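Sensor protein kinase WalK (Staphylococcus aureus, PDB 4YWZ) serves as the essential sensor histidine kinase of the WalKR two-component system, its extracellular Cache-type receptor domain probably sensing signals at the cell surface. Local coordinates at residues D115-Y120 with Y135-I140; K16-Q21 with M56-E61; G99-H104 with N121-V126. The protein carries 1 engineered substitution. One frame throughout, in Å; residues are numbered along the deposited sequence.

Contact 1: D115-Y120 with Y135-I140; sequences DRVWVY and YIESKI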
# COMPACT_ATOMS: atom_id res chain seq x y z
N ASP A 115 -19.06 0.77 1.48
CA ASP A 115 -17.70 1.03 1.73
C ASP A 115 -17.26 2.26 0.84
O ASP A 115 -17.70 2.33 -0.29
CB ASP A 115 -16.82 -0.14 1.18
CG ASP A 115 -16.96 -1.46 1.96
OD1 ASP A 115 -17.28 -1.30 3.18
OD2 ASP A 115 -16.89 -2.57 1.27
N ARG A 116 -16.42 3.10 1.38
CA ARG A 116 -15.70 4.14 0.55
C ARG A 116 -14.74 3.53 -0.45
O ARG A 116 -13.92 2.71 -0.12
CB ARG A 116 -14.93 5.12 1.38
CG ARG A 116 -15.82 6.30 1.75
CD ARG A 116 -15.14 7.33 2.61
NE ARG A 116 -14.99 6.73 3.89
CZ ARG A 116 -14.83 7.38 5.03
NH1 ARG A 116 -14.81 8.70 5.07
NH2 ARG A 116 -14.65 6.65 6.13
N VAL A 117 -14.87 3.91 -1.75
CA VAL A 117 -14.09 3.36 -2.84
C VAL A 117 -13.59 4.50 -3.71
O VAL A 117 -14.28 5.45 -3.92
CB VAL A 117 -14.95 2.42 -3.70
CG1 VAL A 117 -14.21 2.03 -4.98
CG2 VAL A 117 -15.26 1.15 -2.89
N TRP A 118 -12.36 4.45 -4.14
CA TRP A 118 -11.80 5.51 -4.92
C TRP A 118 -11.84 5.03 -6.35
O TRP A 118 -11.24 4.00 -6.73
CB TRP A 118 -10.36 5.85 -4.51
CG TRP A 118 -9.80 7.06 -5.14
CD1 TRP A 118 -10.32 8.29 -5.12
CD2 TRP A 118 -8.57 7.17 -5.92
NE1 TRP A 118 -9.51 9.20 -5.83
CE2 TRP A 118 -8.45 8.53 -6.34
CE3 TRP A 118 -7.62 6.26 -6.34
CZ2 TRP A 118 -7.37 8.98 -7.09
CZ3 TRP A 118 -6.57 6.70 -7.15
CH2 TRP A 118 -6.48 8.05 -7.52
N VAL A 119 -12.45 5.84 -7.23
CA VAL A 119 -12.60 5.51 -8.64
C VAL A 119 -11.64 6.43 -9.41
O VAL A 119 -11.58 7.66 -9.21
CB VAL A 119 -14.01 5.82 -9.19
CG1 VAL A 119 -14.08 5.77 -10.74
CG2 VAL A 119 -15.04 4.92 -8.50
N TYR A 120 -10.77 5.78 -10.20
CA TYR A 120 -9.74 6.46 -11.06
C TYR A 120 -9.99 5.99 -12.47
O TYR A 120 -10.03 4.80 -12.80
CB TYR A 120 -8.36 6.11 -10.56
CG TYR A 120 -7.25 6.74 -11.37
CD1 TYR A 120 -7.02 8.06 -11.21
CD2 TYR A 120 -6.49 6.00 -12.23
CE1 TYR A 120 -6.00 8.71 -11.94
CE2 TYR A 120 -5.47 6.58 -12.96
CZ TYR A 120 -5.29 7.92 -12.83
OH TYR A 120 -4.24 8.58 -13.56
N TYR A 135 -10.93 2.07 -16.15
CA TYR A 135 -11.68 2.43 -14.98
C TYR A 135 -11.24 1.48 -13.84
O TYR A 135 -11.23 0.28 -14.03
CB TYR A 135 -13.15 2.15 -15.29
CG TYR A 135 -14.12 2.14 -14.11
CD1 TYR A 135 -14.40 0.96 -13.49
CD2 TYR A 135 -14.80 3.28 -13.72
CE1 TYR A 135 -15.33 0.91 -12.44
CE2 TYR A 135 -15.75 3.24 -12.74
CZ TYR A 135 -15.97 2.03 -12.05
OH TYR A 135 -16.86 1.93 -10.98
N ILE A 136 -10.88 2.05 -12.72
CA ILE A 136 -10.37 1.30 -11.58
C ILE A 136 -11.18 1.68 -10.36
O ILE A 136 -11.39 2.83 -10.04
CB ILE A 136 -8.92 1.59 -11.33
CG1 ILE A 136 -8.09 1.18 -12.51
CG2 ILE A 136 -8.43 0.90 -10.06
CD1 ILE A 136 -6.64 1.58 -12.39
N GLU A 137 -11.68 0.63 -9.65
CA GLU A 137 -12.22 0.75 -8.25
C GLU A 137 -11.12 0.23 -7.32
O GLU A 137 -10.62 -0.91 -7.49
CB GLU A 137 -13.50 -0.06 -8.01
CG GLU A 137 -14.67 0.47 -8.78
CD GLU A 137 -16.00 -0.32 -8.56
OE1 GLU A 137 -15.99 -1.26 -7.71
OE2 GLU A 137 -16.92 -0.04 -9.37
N SER A 138 -10.66 1.12 -6.44
CA SER A 138 -9.56 0.82 -5.52
C SER A 138 -10.05 0.91 -4.11
O SER A 138 -10.91 1.73 -3.73
CB SER A 138 -8.37 1.68 -5.88
OG SER A 138 -8.59 3.00 -5.57
N LYS A 139 -9.43 0.06 -3.28
CA LYS A 139 -9.89 -0.17 -1.89
C LYS A 139 -9.33 0.84 -0.91
O LYS A 139 -8.66 0.51 0.12
CB LYS A 139 -9.51 -1.58 -1.51
CG LYS A 139 -10.14 -2.69 -2.32
CD LYS A 139 -9.65 -4.04 -1.89
CE LYS A 139 -10.26 -5.08 -2.78
NZ LYS A 139 -9.93 -6.51 -2.44
N ILE A 140 -9.64 2.10 -1.12
CA ILE A 140 -9.16 3.17 -0.26
C ILE A 140 -9.69 3.06 1.22
O ILE A 140 -9.09 3.69 2.10
CB ILE A 140 -9.46 4.56 -0.84
CG1 ILE A 140 -8.50 5.60 -0.33
CG2 ILE A 140 -10.91 4.96 -0.66
CD1 ILE A 140 -8.44 6.82 -1.19
O HOH W 1 -8.99 3.65 -8.28
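Trp118 points CG anti to its own N (chi1 -172°), which swings the indole past Ser138, while chi1 of 70° sets Ser138 OG between its N and carbonyl carbon, facing that ring. Ser138 OG arrives at the indole edge, near the ring plane, 3.5 Å from Trp118 CE3. A water takes up the polar side of this meeting: it donates to Trp118 O at 2.8 Å and is hydrogen-bonded to Ser138 OG as well. The same carbonyl also accepts the backbone N of Ser138, giving Trp118 O two firm donors. Farther along, CD1 of Ile140 packs 4.0 Å from Trp118 CB.

All this sits on the hairpin of strands 114-126 and 129-138 in the central antiparallel sheet of the Cache-type domain. Trp118 with Ser138 and Tyr120 with Ile136 are hydrogen-bonded pairs, each with two backbone bonds; Val119 and Glu137 form the non-hydrogen-bonded pair between them. Trp118, Tyr120 and Ser138 turn to the face covered by helix 7-37, where Ile136 CD1 comes to the edge of the Tyr120 ring.

On the other face, Val119 CG1 lies 3.6 Å from Tyr135 CE2, and Val117 CG1 rests 3.7 Å from Glu137 CB. The Tyr135 hydroxyl donates to the anti lone pair of Glu137 OE2, with 2.5 Å from Tyr135 OH to that oxygen; OE2 also meets Lys108 in a salt bridge, and OE1 bonds Tyr110.

Contact 2: K16-Q21 with M56-E61; sequences KKNITQ and MQEIGE. Engineered in segment 56-61: Met56 (natural residue Arg).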
# COMPACT_ATOMS: atom_id res chain seq x y z
N LYS A 16 -3.27 6.92 -3.36
CA LYS A 16 -3.72 7.41 -4.72
C LYS A 16 -2.53 7.43 -5.66
O LYS A 16 -2.59 6.93 -6.79
CB LYS A 16 -4.37 8.75 -4.62
CG LYS A 16 -5.71 8.71 -3.90
CD LYS A 16 -6.21 10.11 -3.71
CE LYS A 16 -7.48 10.11 -2.96
NZ LYS A 16 -8.06 11.47 -2.80
N LYS A 17 -1.38 7.89 -5.14
CA LYS A 17 -0.16 8.00 -6.00
C LYS A 17 0.26 6.67 -6.46
O LYS A 17 0.56 6.42 -7.64
CB LYS A 17 0.96 8.69 -5.29
CG LYS A 17 2.20 8.92 -6.16
CD LYS A 17 3.31 9.52 -5.26
CE LYS A 17 4.56 9.67 -6.09
NZ LYS A 17 5.65 10.21 -5.23
N ASN A 18 0.24 5.69 -5.58
CA ASN A 18 0.48 4.34 -5.90
C ASN A 18 -0.41 3.67 -7.02
O ASN A 18 0.07 3.04 -7.99
CB ASN A 18 0.41 3.62 -4.61
CG ASN A 18 1.18 2.34 -4.60
OD1 ASN A 18 2.44 2.32 -4.76
ND2 ASN A 18 0.45 1.25 -4.49
N ILE A 19 -1.71 3.82 -6.87
CA ILE A 19 -2.68 3.37 -7.85
C ILE A 19 -2.34 4.08 -9.20
O ILE A 19 -2.39 3.43 -10.24
CB ILE A 19 -4.10 3.69 -7.44
CG1 ILE A 19 -4.58 2.89 -6.19
CG2 ILE A 19 -5.07 3.46 -8.58
CD1 ILE A 19 -4.39 1.42 -6.26
N THR A 20 -2.18 5.38 -9.16
CA THR A 20 -1.96 6.13 -10.42
C THR A 20 -0.67 5.71 -11.17
O THR A 20 -0.65 5.65 -12.40
CB THR A 20 -1.94 7.64 -10.25
OG1 THR A 20 -0.84 8.05 -9.47
CG2 THR A 20 -3.15 8.14 -9.51
N GLN A 21 0.41 5.43 -10.42
CA GLN A 21 1.66 5.00 -11.06
C GLN A 21 1.44 3.59 -11.65
O GLN A 21 1.92 3.29 -12.75
CB GLN A 21 2.80 5.08 -10.05
CG GLN A 21 3.19 6.47 -9.70
CD GLN A 21 4.23 6.55 -8.59
OE1 GLN A 21 4.22 5.73 -7.73
NE2 GLN A 21 5.08 7.56 -8.61
N MSE A 56 -3.12 -6.79 -7.56
CA MSE A 56 -2.64 -5.99 -6.48
C MSE A 56 -3.74 -5.97 -5.42
O MSE A 56 -4.95 -5.92 -5.74
CB MSE A 56 -2.27 -4.63 -7.05
CG MSE A 56 -2.21 -3.52 -6.08
SE MSE A 56 -1.88 -2.05 -7.34
CE MSE A 56 -1.56 -0.99 -5.81
N GLN A 57 -3.33 -6.02 -4.14
CA GLN A 57 -4.33 -6.05 -3.04
C GLN A 57 -5.26 -4.80 -3.03
O GLN A 57 -6.40 -4.91 -2.65
CB GLN A 57 -3.70 -6.22 -1.64
CG GLN A 57 -2.36 -6.97 -1.60
CD GLN A 57 -1.57 -6.73 -0.25
OE1 GLN A 57 -0.40 -6.34 -0.26
NE2 GLN A 57 -2.24 -6.95 0.89
N GLU A 58 -4.72 -3.67 -3.34
CA GLU A 58 -5.47 -2.41 -3.26
C GLU A 58 -6.49 -2.21 -4.40
O GLU A 58 -7.24 -1.25 -4.33
CB GLU A 58 -4.51 -1.24 -3.20
CG GLU A 58 -3.52 -1.24 -2.00
CD GLU A 58 -2.13 -1.89 -2.25
OE1 GLU A 58 -2.02 -2.90 -3.03
OE2 GLU A 58 -1.15 -1.37 -1.62
N ILE A 59 -6.43 -3.03 -5.48
CA ILE A 59 -7.39 -2.86 -6.59
C ILE A 59 -8.54 -3.84 -6.45
O ILE A 59 -8.36 -5.09 -6.29
CB ILE A 59 -6.66 -3.01 -7.91
CG1 ILE A 59 -5.80 -1.75 -8.09
CG2 ILE A 59 -7.70 -3.15 -9.06
CD1 ILE A 59 -5.08 -1.62 -9.38
N GLY A 60 -9.77 -3.30 -6.47
CA GLY A 60 -11.01 -4.07 -6.47
C GLY A 60 -11.36 -4.66 -7.83
O GLY A 60 -11.54 -5.86 -7.99
N GLU A 61 -11.42 -3.80 -8.83
CA GLU A 61 -11.78 -4.18 -10.20
C GLU A 61 -11.17 -3.20 -11.19
O GLU A 61 -11.00 -2.05 -10.84
CB GLU A 61 -13.25 -4.07 -10.35
CG GLU A 61 -13.79 -4.66 -11.68
CD GLU A 61 -15.33 -4.56 -11.83
OE1 GLU A 61 -16.04 -4.02 -10.96
OE2 GLU A 61 -15.81 -4.93 -12.90
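Ile19 CD1 sits where three apolar groups of segment 56-61 meet it. It touches CE of the engineered residue Met56 (Arg in the natural sequence, here selenomethionine) at 3.7 Å. Ile19 CD1 also meets Ile59 CG1 at 3.9 Å, and it reaches Glu58 CB at 4.1 Å. A bent Ile19 side chain, with chi2 at -51°, brings CD1 to this junction. Met56 comes from the opposite segment with its chain fully extended, CG anti to N (chi1 159°), so that CE is the part that arrives. In the fold, this is the N-terminal helix 7-37 packing over the entry to strand 59-66.

The mixed contact is between Asn18 ND2 and Met56 CE, 3.3 Å apart, the two side chains slanting past each other. At the other end of the amide, Asn18 OD1 accepts a hydrogen bond from Asn14 of the second subunit.

Backbone bonds shape segment 56-61. Met56 to Ile59 makes a type I beta turn, closed by Ile59 N to Met56 O at 3.3 Å. The chain then pairs with Lys139 through Glu58 and with Glu137 through Gly60 and Glu61, which both face Glu137 in a classic beta bulge.

Because the touching atoms are mainly apolar, the contact makes few directional demands; part of it depends on the engineered Met56, while Asn18 OD1 links the helix to the second subunit.

Contact 3: G99-H104 with N121-V126; sequences GQSNDH and NIPVKV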
# COMPACT_ATOMS: atom_id res chain seq x y z
N GLY A 99 -9.57 13.27 -22.85
CA GLY A 99 -8.25 12.65 -22.86
C GLY A 99 -7.42 12.93 -21.62
O GLY A 99 -6.21 13.02 -21.72
N GLN A 100 -8.05 13.13 -20.46
CA GLN A 100 -7.41 13.39 -19.23
C GLN A 100 -7.91 12.39 -18.17
O GLN A 100 -9.10 12.07 -18.17
CB GLN A 100 -7.69 14.80 -18.75
CG GLN A 100 -7.14 15.91 -19.68
CD GLN A 100 -7.62 17.31 -19.29
OE1 GLN A 100 -8.44 17.52 -18.36
NE2 GLN A 100 -7.09 18.30 -20.01
N SER A 101 -7.02 12.06 -17.24
CA SER A 101 -7.45 11.23 -16.10
C SER A 101 -8.38 12.03 -15.23
O SER A 101 -8.40 13.30 -15.15
CB SER A 101 -6.24 10.88 -15.27
OG SER A 101 -5.43 10.05 -16.06
N ASN A 102 -9.16 11.31 -14.39
CA ASN A 102 -10.01 11.88 -13.40
C ASN A 102 -10.26 10.93 -12.25
O ASN A 102 -9.89 9.78 -12.38
CB ASN A 102 -11.33 12.47 -13.94
CG ASN A 102 -12.26 11.43 -14.50
OD1 ASN A 102 -12.67 10.47 -13.80
ND2 ASN A 102 -12.62 11.60 -15.75
N ASP A 103 -10.77 11.46 -11.16
CA ASP A 103 -11.03 10.58 -9.95
C ASP A 103 -12.13 11.10 -9.09
O ASP A 103 -12.38 12.33 -9.04
CB ASP A 103 -9.77 10.37 -9.06
CG ASP A 103 -9.38 11.59 -8.29
OD1 ASP A 103 -8.71 12.49 -8.89
OD2 ASP A 103 -9.75 11.76 -7.12
N HIS A 104 -12.80 10.21 -8.38
CA HIS A 104 -13.76 10.62 -7.34
C HIS A 104 -14.00 9.49 -6.37
O HIS A 104 -13.68 8.34 -6.67
CB HIS A 104 -15.09 11.05 -8.00
CG HIS A 104 -15.83 9.99 -8.73
ND1 HIS A 104 -15.49 9.58 -10.01
CD2 HIS A 104 -16.93 9.29 -8.40
CE1 HIS A 104 -16.32 8.62 -10.40
NE2 HIS A 104 -17.19 8.42 -9.44
N ASN A 121 -10.05 6.96 -13.38
CA ASN A 121 -10.09 6.72 -14.77
C ASN A 121 -8.82 7.33 -15.47
O ASN A 121 -8.44 8.47 -15.20
CB ASN A 121 -11.26 7.47 -15.39
CG ASN A 121 -12.59 6.86 -15.03
OD1 ASN A 121 -12.81 5.71 -15.34
ND2 ASN A 121 -13.42 7.61 -14.41
N ILE A 122 -8.22 6.49 -16.30
CA ILE A 122 -7.12 6.94 -17.19
C ILE A 122 -7.41 6.53 -18.61
O ILE A 122 -7.63 5.38 -18.95
CB ILE A 122 -5.72 6.48 -16.72
CG1 ILE A 122 -4.66 7.04 -17.71
CG2 ILE A 122 -5.62 5.01 -16.52
CD1 ILE A 122 -3.23 6.84 -17.26
N PRO A 123 -7.51 7.55 -19.49
CA PRO A 123 -7.74 7.20 -20.88
C PRO A 123 -6.50 6.57 -21.51
O PRO A 123 -5.40 6.98 -21.17
CB PRO A 123 -8.03 8.58 -21.56
CG PRO A 123 -7.51 9.63 -20.69
CD PRO A 123 -7.49 9.00 -19.27
N VAL A 124 -6.73 5.66 -22.43
CA VAL A 124 -5.71 4.95 -23.20
C VAL A 124 -5.58 5.68 -24.54
O VAL A 124 -6.58 5.87 -25.20
CB VAL A 124 -5.96 3.47 -23.39
CG1 VAL A 124 -4.82 2.83 -24.15
CG2 VAL A 124 -6.20 2.81 -22.03
N LYS A 125 -4.36 6.17 -24.82
CA LYS A 125 -4.09 6.92 -26.12
C LYS A 125 -3.14 6.12 -26.95
O LYS A 125 -2.15 5.55 -26.44
CB LYS A 125 -3.55 8.29 -25.88
CG LYS A 125 -4.50 9.21 -25.14
CD LYS A 125 -3.93 10.54 -24.95
CE LYS A 125 -4.93 11.45 -24.31
NZ LYS A 125 -4.32 12.78 -24.06
N VAL A 126 -3.43 6.03 -28.26
CA VAL A 126 -2.52 5.42 -29.20
C VAL A 126 -2.36 6.51 -30.30
O VAL A 126 -3.35 7.06 -30.77
CB VAL A 126 -3.13 4.22 -29.83
CG1 VAL A 126 -2.21 3.65 -30.93
CG2 VAL A 126 -3.45 3.20 -28.74
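Asn102 OD1 receives Asn121 ND2 in a bond of 3.0 Å that is almost straight, 178° at the hydrogen. The oxygen lies in the amide plane of Asn121, while the donor is tilted from the carbonyl plane of Asn102; the two amides are turned 78° against each other. These side chains run side by side, pointing the same way; chi1 of 66° on Asn102 brings its CG over the backbone and its oxygen within reach. Beneath them the backbones make a hydrogen-bonded antiparallel pair, with Asn102 N to Asn121 O and Asn121 N to Asn102 O. Both amides are tied further: Asn102 ND2 to Ser91 O, Asn121 ND2 to Ser91 OG, and Asn121 OD1 to Asn133.

Before this pair, the edge strand 102-109 is only starting. Pro123 CG packs against the peptide joining Gly99 to Gln100, at 3.4 Å from Gly99 C. Gly99, the first residue past helix 90-98, leaves helical geometry with positive phi, and Lys125, its chain extended, sends NZ 3.0 Å to Gly99 O, in the carbonyl plane on a lone pair. Ser101 OG lies 3.5 Å from Ile122 CG1 and hydrogen-bonds Tyr120 OH.

The open end of the hairpin is thus fastened at two points, by the lysine ammonium on the carbonyl of the glycine following the helix and by the paired asparagines. The two amides, each with further partners, probably have little freedom to rotate.

Starting at the N terminus, helix 7-37 is met first, and contact 2 closes the longest loop, a mostly helical one, by returning the chain to the helix just as it enters strand 59-66. Contacts 1 and 3 come later and cross each other: 99-104 precedes 115-120, 121-126 follows it and 135-140 comes last. Each spans a hairpin, and strand 114-126 belongs to both. Contact 3 ties that strand to the edge strand 102-109; contact 1 ties it to 129-138, which in turn borders 59-66, so backbone bonds Gly60 to Glu137 and Lys139 to Glu58 join contacts 1 and 2. Contacts 2 and 3 do not touch.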